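Local atomic coordinates of nucleoside kinase (Methanococcus jannaschii, PDB entry 2C4E), a protein that phosphorylates a range of nucleosides, chiefly inosine, guanosine and cytidine, to nucleoside monophosphates with ATP as the preferred phosphate donor. Residues 5-10 with 58-63; 124-129 with 144-149; 156-161 with 182-187; 163-168 with 191-196. All blocks are in the same frame, centred on the assembly; numbering follows the deposited sequence. Where two conformers were deposited one is given.

Interaction 1 of 4, residues 5-10 with 58-63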
# COMPACT_ATOMS: atom_id res chain seq x y z
N MET A 5 -6.68 4.26 -39.34
CA MET A 5 -7.37 5.56 -39.05
C MET A 5 -6.82 6.52 -37.96
O MET A 5 -6.02 6.12 -37.14
CB MET A 5 -8.82 5.26 -38.65
CG MET A 5 -9.74 4.86 -39.78
SD MET A 5 -11.30 4.18 -39.15
CE MET A 5 -11.59 5.19 -37.66
N GLU A 6 -7.33 7.77 -37.94
CA GLU A 6 -6.76 8.92 -37.16
C GLU A 6 -6.87 8.86 -35.63
O GLU A 6 -7.48 9.70 -34.97
CB GLU A 6 -7.36 10.24 -37.67
CG GLU A 6 -6.83 10.67 -39.03
CD GLU A 6 -7.70 11.71 -39.72
OE1 GLU A 6 -8.67 12.20 -39.11
OE2 GLU A 6 -7.40 12.04 -40.89
N LYS A 7 -6.14 7.88 -35.08
CA LYS A 7 -6.40 7.48 -33.73
C LYS A 7 -5.12 6.78 -33.26
O LYS A 7 -4.27 6.40 -34.05
CB LYS A 7 -7.63 6.57 -33.72
CG LYS A 7 -8.28 6.18 -32.36
CD LYS A 7 -9.67 5.54 -32.58
CE LYS A 7 -10.52 5.50 -31.30
NZ LYS A 7 -11.84 4.79 -31.50
N ILE A 8 -4.99 6.67 -31.96
CA ILE A 8 -3.85 6.02 -31.36
C ILE A 8 -4.36 5.00 -30.36
O ILE A 8 -5.23 5.32 -29.56
CB ILE A 8 -2.96 7.05 -30.64
CG1 ILE A 8 -2.47 8.09 -31.65
CG2 ILE A 8 -1.78 6.34 -29.96
CD1 ILE A 8 -1.67 9.23 -31.03
N THR A 9 -3.81 3.80 -30.42
CA THR A 9 -4.04 2.75 -29.45
C THR A 9 -2.90 2.78 -28.45
O THR A 9 -1.75 2.83 -28.84
CB THR A 9 -4.04 1.38 -30.13
OG1 THR A 9 -5.06 1.31 -31.14
CG2 THR A 9 -4.39 0.28 -29.13
N CYS A 10 -3.22 2.82 -27.16
CA CYS A 10 -2.22 2.70 -26.11
C CYS A 10 -2.39 1.38 -25.40
O CYS A 10 -3.48 1.07 -24.95
CB CYS A 10 -2.39 3.81 -25.09
SG CYS A 10 -2.07 5.44 -25.79
N ASN A 58 -8.15 11.14 -30.91
CA ASN A 58 -8.95 10.06 -30.37
C ASN A 58 -8.02 8.95 -29.96
O ASN A 58 -7.13 8.60 -30.71
CB ASN A 58 -9.97 9.57 -31.40
CG ASN A 58 -11.05 10.60 -31.66
OD1 ASN A 58 -11.59 11.20 -30.74
ND2 ASN A 58 -11.36 10.82 -32.93
N SER A 59 -8.17 8.45 -28.75
CA SER A 59 -7.35 7.35 -28.29
C SER A 59 -8.21 6.19 -27.85
O SER A 59 -9.40 6.34 -27.55
CB SER A 59 -6.41 7.78 -27.16
OG SER A 59 -7.12 8.24 -26.03
N GLU A 60 -7.60 5.03 -27.84
CA GLU A 60 -8.23 3.83 -27.32
C GLU A 60 -7.22 3.15 -26.43
O GLU A 60 -6.02 3.29 -26.62
CB GLU A 60 -8.70 2.91 -28.46
CG GLU A 60 -7.63 2.32 -29.37
CD GLU A 60 -8.22 1.35 -30.40
OE1 GLU A 60 -9.44 1.39 -30.64
OE2 GLU A 60 -7.45 0.55 -31.00
N LEU A 61 -7.71 2.41 -25.46
CA LEU A 61 -6.87 1.81 -24.44
C LEU A 61 -7.04 0.31 -24.41
O LEU A 61 -8.17 -0.21 -24.48
CB LEU A 61 -7.27 2.43 -23.10
CG LEU A 61 -6.42 2.26 -21.84
CD1 LEU A 61 -5.03 2.80 -21.99
CD2 LEU A 61 -7.14 2.97 -20.71
N LEU A 62 -5.92 -0.41 -24.34
CA LEU A 62 -5.92 -1.86 -24.16
C LEU A 62 -5.12 -2.15 -22.90
O LEU A 62 -3.90 -1.98 -22.88
CB LEU A 62 -5.31 -2.57 -25.37
CG LEU A 62 -5.59 -4.08 -25.44
CD1 LEU A 62 -5.19 -4.60 -26.81
CD2 LEU A 62 -4.87 -4.86 -24.34
N SER A 63 -5.83 -2.55 -21.84
CA SER A 63 -5.24 -2.88 -20.55
C SER A 63 -6.03 -4.00 -19.90
O SER A 63 -7.19 -4.23 -20.24
CB SER A 63 -5.28 -1.69 -19.59
OG SER A 63 -4.75 -0.51 -20.16
O HOH W 1 -8.46 12.19 -33.72
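Thr-9 and Glu-60 meet across two neighbouring parallel strands. The hydroxyl OG1 of Thr-9 donates to carboxylate oxygen OE2 of Glu-60 at 2.5 Å, a short bond. It arrives on the anti side of the carboxylate, tilted 24° out of its plane. The CG of Glu-60 sits between its own backbone N and carbonyl carbon (chi1 64°), and the chain then runs out extended, which brings the carboxylate over to Thr-9 on the neighbouring strand. The Thr-9 methyl CG2 lies 3.8 Å from Glu-60 CG, so the aliphatic part is packed too. Next to this pair, in the conformer given, Lys-7 lays its CG 3.9 Å from CB of Asn-58. The backbones tie the strands together: Glu-60 N donates to Ile-8 O (2.9 Å), and Cys-10 N to Glu-60 O (2.9 Å). On the other face, Cys-10 CB touches Leu-61 CD1, and helix 44-54 covers Cys-10 and Ile-8. Thr-9 OG1 is also hydrogen-bonded to Thr-131 OG1 on the next strand. With an alanine at Glu-60, the Thr-9 hydroxyl would probably lose its carboxylate acceptor and a gap would open beside its methyl. Strand 58-62 is outermost in the large sheet of this ribokinase fold. The buried carboxylate thus accepts a hydrogen bond from Thr-9, while a long, weak pair with Lys-87 may ease its charge.

Interaction 2 of 4, residues 124-129 with 144-149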
# COMPACT_ATOMS: atom_id res chain seq x y z
N LEU A 124 -3.90 -13.86 -23.02
CA LEU A 124 -4.53 -13.12 -24.12
C LEU A 124 -3.62 -12.98 -25.34
O LEU A 124 -2.42 -13.17 -25.27
CB LEU A 124 -4.94 -11.72 -23.64
CG LEU A 124 -5.85 -11.66 -22.41
CD1 LEU A 124 -5.92 -10.24 -21.88
CD2 LEU A 124 -7.24 -12.19 -22.73
N ASN A 125 -4.25 -12.62 -26.45
CA ASN A 125 -3.53 -12.25 -27.66
C ASN A 125 -4.10 -10.94 -28.17
O ASN A 125 -5.28 -10.65 -27.96
CB ASN A 125 -3.61 -13.36 -28.69
CG ASN A 125 -2.79 -14.59 -28.29
OD1 ASN A 125 -1.57 -14.54 -28.21
ND2 ASN A 125 -3.47 -15.68 -28.00
N PRO A 126 -3.27 -10.11 -28.78
CA PRO A 126 -3.75 -8.81 -29.27
C PRO A 126 -4.77 -8.91 -30.41
O PRO A 126 -4.69 -9.82 -31.22
CB PRO A 126 -2.47 -8.09 -29.74
CG PRO A 126 -1.42 -9.16 -29.89
CD PRO A 126 -1.84 -10.32 -29.03
N PRO A 127 -5.71 -7.97 -30.47
CA PRO A 127 -6.61 -7.90 -31.62
C PRO A 127 -5.91 -7.22 -32.77
O PRO A 127 -4.81 -6.71 -32.59
CB PRO A 127 -7.74 -7.02 -31.10
CG PRO A 127 -7.09 -6.10 -30.16
CD PRO A 127 -5.97 -6.89 -29.51
N ASN A 128 -6.52 -7.24 -33.96
CA ASN A 128 -6.10 -6.34 -35.01
C ASN A 128 -6.38 -4.90 -34.54
O ASN A 128 -7.36 -4.63 -33.84
CB ASN A 128 -6.81 -6.63 -36.33
CG ASN A 128 -6.37 -7.96 -36.94
OD1 ASN A 128 -7.18 -8.89 -37.09
ND2 ASN A 128 -5.09 -8.07 -37.28
N PHE A 129 -5.47 -4.01 -34.88
CA PHE A 129 -5.59 -2.61 -34.57
C PHE A 129 -5.88 -1.88 -35.86
O PHE A 129 -5.29 -2.18 -36.90
CB PHE A 129 -4.27 -2.10 -33.99
CG PHE A 129 -3.84 -2.80 -32.73
CD1 PHE A 129 -4.48 -2.53 -31.54
CD2 PHE A 129 -2.82 -3.73 -32.73
CE1 PHE A 129 -4.10 -3.17 -30.37
CE2 PHE A 129 -2.45 -4.36 -31.55
CZ PHE A 129 -3.09 -4.06 -30.39
N ASN A 144 3.40 -7.40 -25.09
CA ASN A 144 3.83 -6.20 -25.80
C ASN A 144 4.56 -6.55 -27.09
O ASN A 144 4.31 -5.94 -28.14
CB ASN A 144 4.71 -5.32 -24.90
CG ASN A 144 3.90 -4.57 -23.84
OD1 ASN A 144 4.45 -3.99 -22.88
ND2 ASN A 144 2.61 -4.58 -24.00
N LEU A 145 5.41 -7.57 -27.04
CA LEU A 145 6.07 -8.04 -28.27
C LEU A 145 5.04 -8.57 -29.26
O LEU A 145 5.12 -8.30 -30.47
CB LEU A 145 7.12 -9.10 -27.96
CG LEU A 145 7.86 -9.71 -29.16
CD1 LEU A 145 8.56 -8.63 -30.01
CD2 LEU A 145 8.86 -10.74 -28.69
N LYS A 146 4.05 -9.33 -28.79
CA LYS A 146 2.99 -9.79 -29.69
C LYS A 146 2.33 -8.61 -30.37
O LYS A 146 2.05 -8.66 -31.56
CB LYS A 146 1.91 -10.59 -28.97
CG LYS A 146 2.35 -11.93 -28.43
CD LYS A 146 1.18 -12.58 -27.70
CE LYS A 146 1.47 -14.02 -27.34
NZ LYS A 146 0.50 -14.55 -26.34
N CYS A 147 2.07 -7.54 -29.62
CA CYS A 147 1.44 -6.34 -30.17
C CYS A 147 2.30 -5.71 -31.25
O CYS A 147 1.79 -5.39 -32.33
CB CYS A 147 1.14 -5.31 -29.08
SG CYS A 147 -0.18 -5.81 -27.97
N ALA A 148 3.60 -5.57 -30.97
CA ALA A 148 4.54 -4.97 -31.91
C ALA A 148 4.60 -5.79 -33.18
O ALA A 148 4.55 -5.25 -34.26
CB ALA A 148 5.92 -4.85 -31.31
N LYS A 149 4.71 -7.11 -33.03
CA LYS A 149 4.87 -7.99 -34.19
C LYS A 149 3.59 -8.06 -35.03
O LYS A 149 3.66 -8.15 -36.25
CB LYS A 149 5.37 -9.38 -33.76
CG LYS A 149 6.83 -9.34 -33.31
CD LYS A 149 7.38 -10.67 -32.80
CE LYS A 149 7.76 -11.61 -33.92
NZ LYS A 149 8.63 -12.71 -33.42
O HOH W 2 0.35 -12.76 -24.21
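The ammonium NZ of Lys-146 is held by three oxygens. Asn-125 OD1 accepts from NZ at 2.8 Å, with NZ above the amide carbonyl plane, 36° out of it. Leu-124 O accepts from NZ only weakly, at 3.4 Å. A water takes a third bond from NZ at 2.8 Å and lies 3.0 Å from Leu-124 O. The lysine chain is extended beyond CG (chi2 178°), and this straight run from the helix sets NZ at Asn-125 OD1 on the loop. Along the way its CB packs 3.7 Å from CG of Pro-126, crossing the proline ring at about a right angle. Pro-126 CB also rests on Cys-147 SG at 3.7 Å. The same sulfur faces the edge of the Phe-129 ring, 4.2 Å from CZ, in a sulfur-aromatic contact. Losing the long chain of Lys-146 to an alanine is likely to leave Asn-125 OD1 without its charged donor and Pro-126 CD without the methylene CD beside it. The contact joins the loop before strand 131-136 to helix 141-151, which follows that strand. Phe-143 of the helix also packs on Leu-124 and Pro-126. Deeper in, Cys-147 reaches Ile-136 of strand 131-136 and Val-11 of strand 7-11, so the helix lies against the sheet and the loop packs along its flank.

Interaction 3 of 4, residues 156-161 with 182-187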
# COMPACT_ATOMS: atom_id res chain seq x y z
N LEU A 156 1.69 2.15 -37.38
CA LEU A 156 2.99 2.58 -36.87
C LEU A 156 3.09 2.11 -35.43
O LEU A 156 2.13 2.23 -34.68
CB LEU A 156 3.12 4.08 -36.94
CG LEU A 156 3.26 4.58 -38.38
CD1 LEU A 156 3.17 6.09 -38.39
CD2 LEU A 156 4.60 4.12 -39.00
N VAL A 157 4.24 1.56 -35.06
CA VAL A 157 4.47 1.10 -33.71
C VAL A 157 5.35 2.09 -32.98
O VAL A 157 6.42 2.44 -33.46
CB VAL A 157 5.12 -0.28 -33.71
CG1 VAL A 157 5.53 -0.68 -32.32
CG2 VAL A 157 4.15 -1.30 -34.36
N SER A 158 4.89 2.51 -31.81
CA SER A 158 5.66 3.33 -30.89
C SER A 158 5.90 2.48 -29.64
O SER A 158 5.01 1.77 -29.19
CB SER A 158 4.89 4.61 -30.56
OG SER A 158 5.50 5.34 -29.50
N PHE A 159 7.10 2.55 -29.08
CA PHE A 159 7.51 1.67 -27.97
C PHE A 159 8.45 2.40 -27.05
O PHE A 159 9.36 3.08 -27.49
CB PHE A 159 8.21 0.42 -28.53
CG PHE A 159 8.77 -0.49 -27.50
CD1 PHE A 159 7.96 -1.02 -26.52
CD2 PHE A 159 10.12 -0.84 -27.52
CE1 PHE A 159 8.48 -1.89 -25.55
CE2 PHE A 159 10.65 -1.69 -26.54
CZ PHE A 159 9.83 -2.21 -25.57
N ASP A 160 8.24 2.25 -25.76
CA ASP A 160 9.25 2.66 -24.80
C ASP A 160 9.33 1.56 -23.76
O ASP A 160 8.37 1.34 -23.07
CB ASP A 160 8.86 3.97 -24.13
CG ASP A 160 9.97 4.52 -23.21
OD1 ASP A 160 10.83 3.78 -22.66
OD2 ASP A 160 10.06 5.73 -22.99
N PRO A 161 10.47 0.89 -23.65
CA PRO A 161 10.60 -0.19 -22.66
C PRO A 161 10.43 0.31 -21.22
O PRO A 161 10.04 -0.47 -20.36
CB PRO A 161 12.01 -0.69 -22.89
CG PRO A 161 12.73 0.46 -23.52
CD PRO A 161 11.73 1.11 -24.38
N PHE A 182 8.79 4.22 -33.83
CA PHE A 182 9.26 5.27 -32.92
C PHE A 182 9.68 4.61 -31.63
O PHE A 182 8.86 3.99 -30.97
CB PHE A 182 8.17 6.28 -32.54
CG PHE A 182 7.41 6.88 -33.69
CD1 PHE A 182 6.21 6.32 -34.10
CD2 PHE A 182 7.85 8.02 -34.32
CE1 PHE A 182 5.48 6.88 -35.13
CE2 PHE A 182 7.11 8.60 -35.37
CZ PHE A 182 5.94 8.02 -35.77
N LEU A 183 10.96 4.74 -31.29
CA LEU A 183 11.51 4.19 -30.07
C LEU A 183 11.86 5.33 -29.13
O LEU A 183 12.69 6.19 -29.46
CB LEU A 183 12.74 3.36 -30.39
CG LEU A 183 13.52 2.75 -29.23
CD1 LEU A 183 12.60 1.75 -28.50
CD2 LEU A 183 14.75 2.07 -29.78
N PHE A 184 11.21 5.34 -27.98
CA PHE A 184 11.46 6.32 -26.94
C PHE A 184 12.22 5.65 -25.79
O PHE A 184 11.86 4.57 -25.34
CB PHE A 184 10.14 6.84 -26.36
CG PHE A 184 9.30 7.65 -27.32
CD1 PHE A 184 8.33 7.02 -28.13
CD2 PHE A 184 9.39 9.03 -27.36
CE1 PHE A 184 7.52 7.76 -28.98
CE2 PHE A 184 8.58 9.76 -28.21
CZ PHE A 184 7.65 9.14 -29.02
N MET A 185 13.25 6.32 -25.29
CA MET A 185 13.92 5.89 -24.07
C MET A 185 14.46 7.10 -23.35
O MET A 185 14.92 8.05 -23.96
CB MET A 185 15.08 4.93 -24.38
CG MET A 185 14.65 3.50 -24.71
SD MET A 185 16.12 2.41 -24.84
CE MET A 185 16.57 2.72 -26.49
N ASN A 186 14.41 7.06 -22.03
CA ASN A 186 15.15 8.02 -21.23
C ASN A 186 16.64 7.71 -21.34
O ASN A 186 17.01 6.59 -21.70
CB ASN A 186 14.69 7.96 -19.78
CG ASN A 186 13.32 8.56 -19.60
OD1 ASN A 186 13.05 9.66 -20.08
ND2 ASN A 186 12.42 7.82 -18.95
N LYS A 187 17.48 8.69 -21.04
CA LYS A 187 18.92 8.56 -21.29
C LYS A 187 19.58 7.38 -20.56
O LYS A 187 20.42 6.71 -21.14
CB LYS A 187 19.66 9.85 -20.94
CG LYS A 187 21.16 9.81 -21.30
CD LYS A 187 21.79 11.20 -21.25
CE LYS A 187 23.05 11.28 -22.10
NZ LYS A 187 23.46 12.70 -22.34
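Strands 156-159 and 182-186 run parallel, 8° apart in direction, bonded by Phe-182 N to Val-157 O, Phe-159 N to Phe-182 O and Phe-184 N to Phe-159 O, each 3.0 Å. The last is nearly straight, with 171° at the hydrogen. On one face, Ser-158 CB lies 4.1 Å from Phe-182 CD1. The Ser-158 hydroxyl OG lies at the edge of the Phe-184 ring, 3.2 Å from CE1, and is itself hydrogen-bonded to His-135. Farther back, Leu-156 CD1 meets Phe-182 CE1 at 4.1 Å. On the other face, Phe-159 and Leu-183 lie side by side and point the same way. Their closest atoms are CD2 of Phe-159 and CD1 of Leu-183, 3.7 Å apart. Phe-159 turns its CG anti to the backbone N (chi1 175°), as Leu-183 does, and this keeps the two alongside. Beyond the strand end, Pro-161 CG packs 3.8 Å from Met-185 CG, the two groups crossing at about a right angle. The carboxylate of Asp-160 forms a salt bridge with Arg-250, inferred to stabilise the transition state. Helix 245-258 covers the Ser-158 face, with edge-to-face rings from Tyr-257 and Phe-253, and helix 170-178 covers the Phe-159 face. This is a beta-alpha-beta unit in the central sheet of the ribokinase fold, and its second strand ends at Asn-186 of the ATP site.

Interaction 4 of 4, residues 163-168 with 191-196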
# COMPACT_ATOMS: atom_id res chain seq x y z
N GLN A 163 10.51 1.23 -17.42
CA GLN A 163 10.99 0.47 -16.26
C GLN A 163 10.94 -1.05 -16.47
O GLN A 163 11.48 -1.80 -15.65
CB GLN A 163 10.20 0.86 -15.00
CG GLN A 163 10.37 2.32 -14.57
CD GLN A 163 11.70 2.61 -13.89
OE1 GLN A 163 12.57 1.74 -13.81
NE2 GLN A 163 11.85 3.83 -13.40
N ASP A 164 10.29 -1.50 -17.54
CA ASP A 164 10.32 -2.90 -17.94
C ASP A 164 11.65 -3.30 -18.56
O ASP A 164 11.88 -4.47 -18.78
CB ASP A 164 9.24 -3.21 -19.00
CG ASP A 164 7.83 -3.22 -18.45
OD1 ASP A 164 7.63 -3.03 -17.23
OD2 ASP A 164 6.85 -3.43 -19.20
N LEU A 165 12.52 -2.33 -18.89
CA LEU A 165 13.74 -2.63 -19.67
C LEU A 165 14.58 -3.82 -19.18
O LEU A 165 15.00 -4.64 -19.99
CB LEU A 165 14.63 -1.37 -19.85
CG LEU A 165 15.88 -1.60 -20.71
CD1 LEU A 165 15.51 -1.90 -22.16
CD2 LEU A 165 16.84 -0.40 -20.64
N PRO A 166 14.83 -3.93 -17.87
CA PRO A 166 15.58 -5.08 -17.33
C PRO A 166 15.03 -6.48 -17.68
O PRO A 166 15.80 -7.44 -17.68
CB PRO A 166 15.53 -4.84 -15.81
CG PRO A 166 15.37 -3.36 -15.67
CD PRO A 166 14.48 -2.97 -16.81
N GLN A 167 13.73 -6.59 -17.96
CA GLN A 167 13.09 -7.87 -18.29
C GLN A 167 13.36 -8.37 -19.71
O GLN A 167 13.06 -9.52 -20.03
CB GLN A 167 11.58 -7.76 -18.11
CG GLN A 167 11.16 -7.51 -16.67
CD GLN A 167 9.67 -7.33 -16.52
OE1 GLN A 167 8.90 -8.17 -16.99
NE2 GLN A 167 9.27 -6.25 -15.87
N TYR A 168 13.90 -7.51 -20.56
CA TYR A 168 14.21 -7.87 -21.93
C TYR A 168 15.65 -8.36 -22.04
O TYR A 168 16.58 -7.64 -21.69
CB TYR A 168 14.04 -6.65 -22.85
CG TYR A 168 12.61 -6.21 -23.05
CD1 TYR A 168 11.95 -5.45 -22.08
CD2 TYR A 168 11.90 -6.54 -24.20
CE1 TYR A 168 10.64 -5.04 -22.26
CE2 TYR A 168 10.58 -6.13 -24.39
CZ TYR A 168 9.96 -5.38 -23.42
OH TYR A 168 8.66 -4.97 -23.59
N GLU A 191 21.36 4.22 -22.44
CA GLU A 191 22.74 3.80 -22.24
C GLU A 191 22.72 2.30 -21.91
O GLU A 191 23.57 1.55 -22.38
CB GLU A 191 23.50 4.68 -21.19
CG GLU A 191 23.70 6.13 -21.69
CD GLU A 191 24.43 7.09 -20.72
OE1 GLU A 191 24.67 6.77 -19.53
OE2 GLU A 191 24.80 8.21 -21.16
N ARG A 192 21.72 1.85 -21.14
CA ARG A 192 21.69 0.46 -20.70
C ARG A 192 21.37 -0.46 -21.86
O ARG A 192 21.99 -1.52 -22.02
CB ARG A 192 20.67 0.27 -19.58
CG ARG A 192 20.27 -1.18 -19.29
CD ARG A 192 20.00 -1.47 -17.82
NE ARG A 192 19.71 -2.88 -17.59
CZ ARG A 192 19.46 -3.43 -16.40
NH1 ARG A 192 19.46 -2.68 -15.30
NH2 ARG A 192 19.21 -4.73 -16.31
N ALA A 193 20.40 -0.04 -22.66
CA ALA A 193 19.97 -0.77 -23.84
C ALA A 193 21.11 -0.85 -24.85
O ALA A 193 21.33 -1.90 -25.44
CB ALA A 193 18.76 -0.11 -24.49
N SER A 194 21.85 0.25 -25.00
CA SER A 194 22.92 0.33 -25.99
C SER A 194 24.09 -0.56 -25.60
O SER A 194 24.69 -1.23 -26.45
CB SER A 194 23.38 1.77 -26.19
OG SER A 194 22.31 2.60 -26.63
N ASN A 195 24.40 -0.59 -24.31
CA ASN A 195 25.44 -1.48 -23.79
C ASN A 195 25.01 -2.94 -23.96
O ASN A 195 25.80 -3.78 -24.39
CB ASN A 195 25.72 -1.14 -22.31
CG ASN A 195 26.89 -1.94 -21.72
OD1 ASN A 195 26.72 -2.68 -20.75
ND2 ASN A 195 28.08 -1.76 -22.28
N LEU A 196 23.75 -3.25 -23.68
CA LEU A 196 23.26 -4.62 -23.83
C LEU A 196 23.29 -5.09 -25.29
O LEU A 196 23.72 -6.22 -25.57
CB LEU A 196 21.85 -4.75 -23.26
CG LEU A 196 21.19 -6.13 -23.34
CD1 LEU A 196 21.91 -7.15 -22.47
CD2 LEU A 196 19.72 -6.02 -22.95
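The contact belongs to the Rossmann-like alpha/beta core of the ribokinase fold. A 3-10 turn between strand 156-159 and helix 170-178 packs on helix 187-197, which follows strand 182-186. Gln-163, a substrate-binding residue that also packs on Thr-30 of the second subunit, lies in this 3-10 segment. Farther along the turn, Leu-165 makes the main apolar contact. Its CD2 lies 3.8 Å from CG of Arg-192 and 4.3 Å from CB of Ala-193. The leucine and arginine side chains slide past each other in opposite directions. CG of Leu-165 is anti to the backbone N (chi1 -178°), and this sends the branched end across to the helix. Leu-173 of helix 170-178 touches both Leu-165 and Ala-193, so three elements meet at this apolar patch. Around it the contact turns to the surface. Arg-192 extends past Leu-165 to Pro-166, and its chain bends at chi2 (145°). The proline ring and the arginine chain cross at about a right angle. No polar pair links the two segments. Tyr-168 meets the helix through its backbone, with its O 3.8 Å from CD2 of Leu-196, while its ring packs on Leu-173 and Ile-176. The turn itself is kept in shape by Gln-167 N, bonded to Asp-164 O at 2.9 Å, and by Tyr-168 N, bonded to Leu-165 O. At the exposed side, Pro-166 CG sits over one face of the Arg-192 guanidinium, offset from its centre, while Pro-166 CB lies 3.7 Å from NH2.

Interactions 1 and 3 are buried strand pairs of the same large sheet, with centres about 16 Å apart. Both rest on parallel backbone bonds, but interaction 1 adds a buried carboxylate-hydroxyl bond and interaction 3 mostly aromatic and aliphatic packing. Interactions 2 and 4 are partly buried and join loops to helices. Interaction 2 uses a lysine and oxygens on its outer side; interaction 4 is van der Waals packing of aliphatic groups on each other and on a guanidinium face. Neighbours also touch. Phe-129 of 124-129 packs on Thr-9 of interaction 1. Ala-148 meets Val-157, which links interactions 2 and 3. Tyr-168 reaches Phe-159, and Ala-193 reaches Met-185, so interaction 4 packs directly against interaction 3.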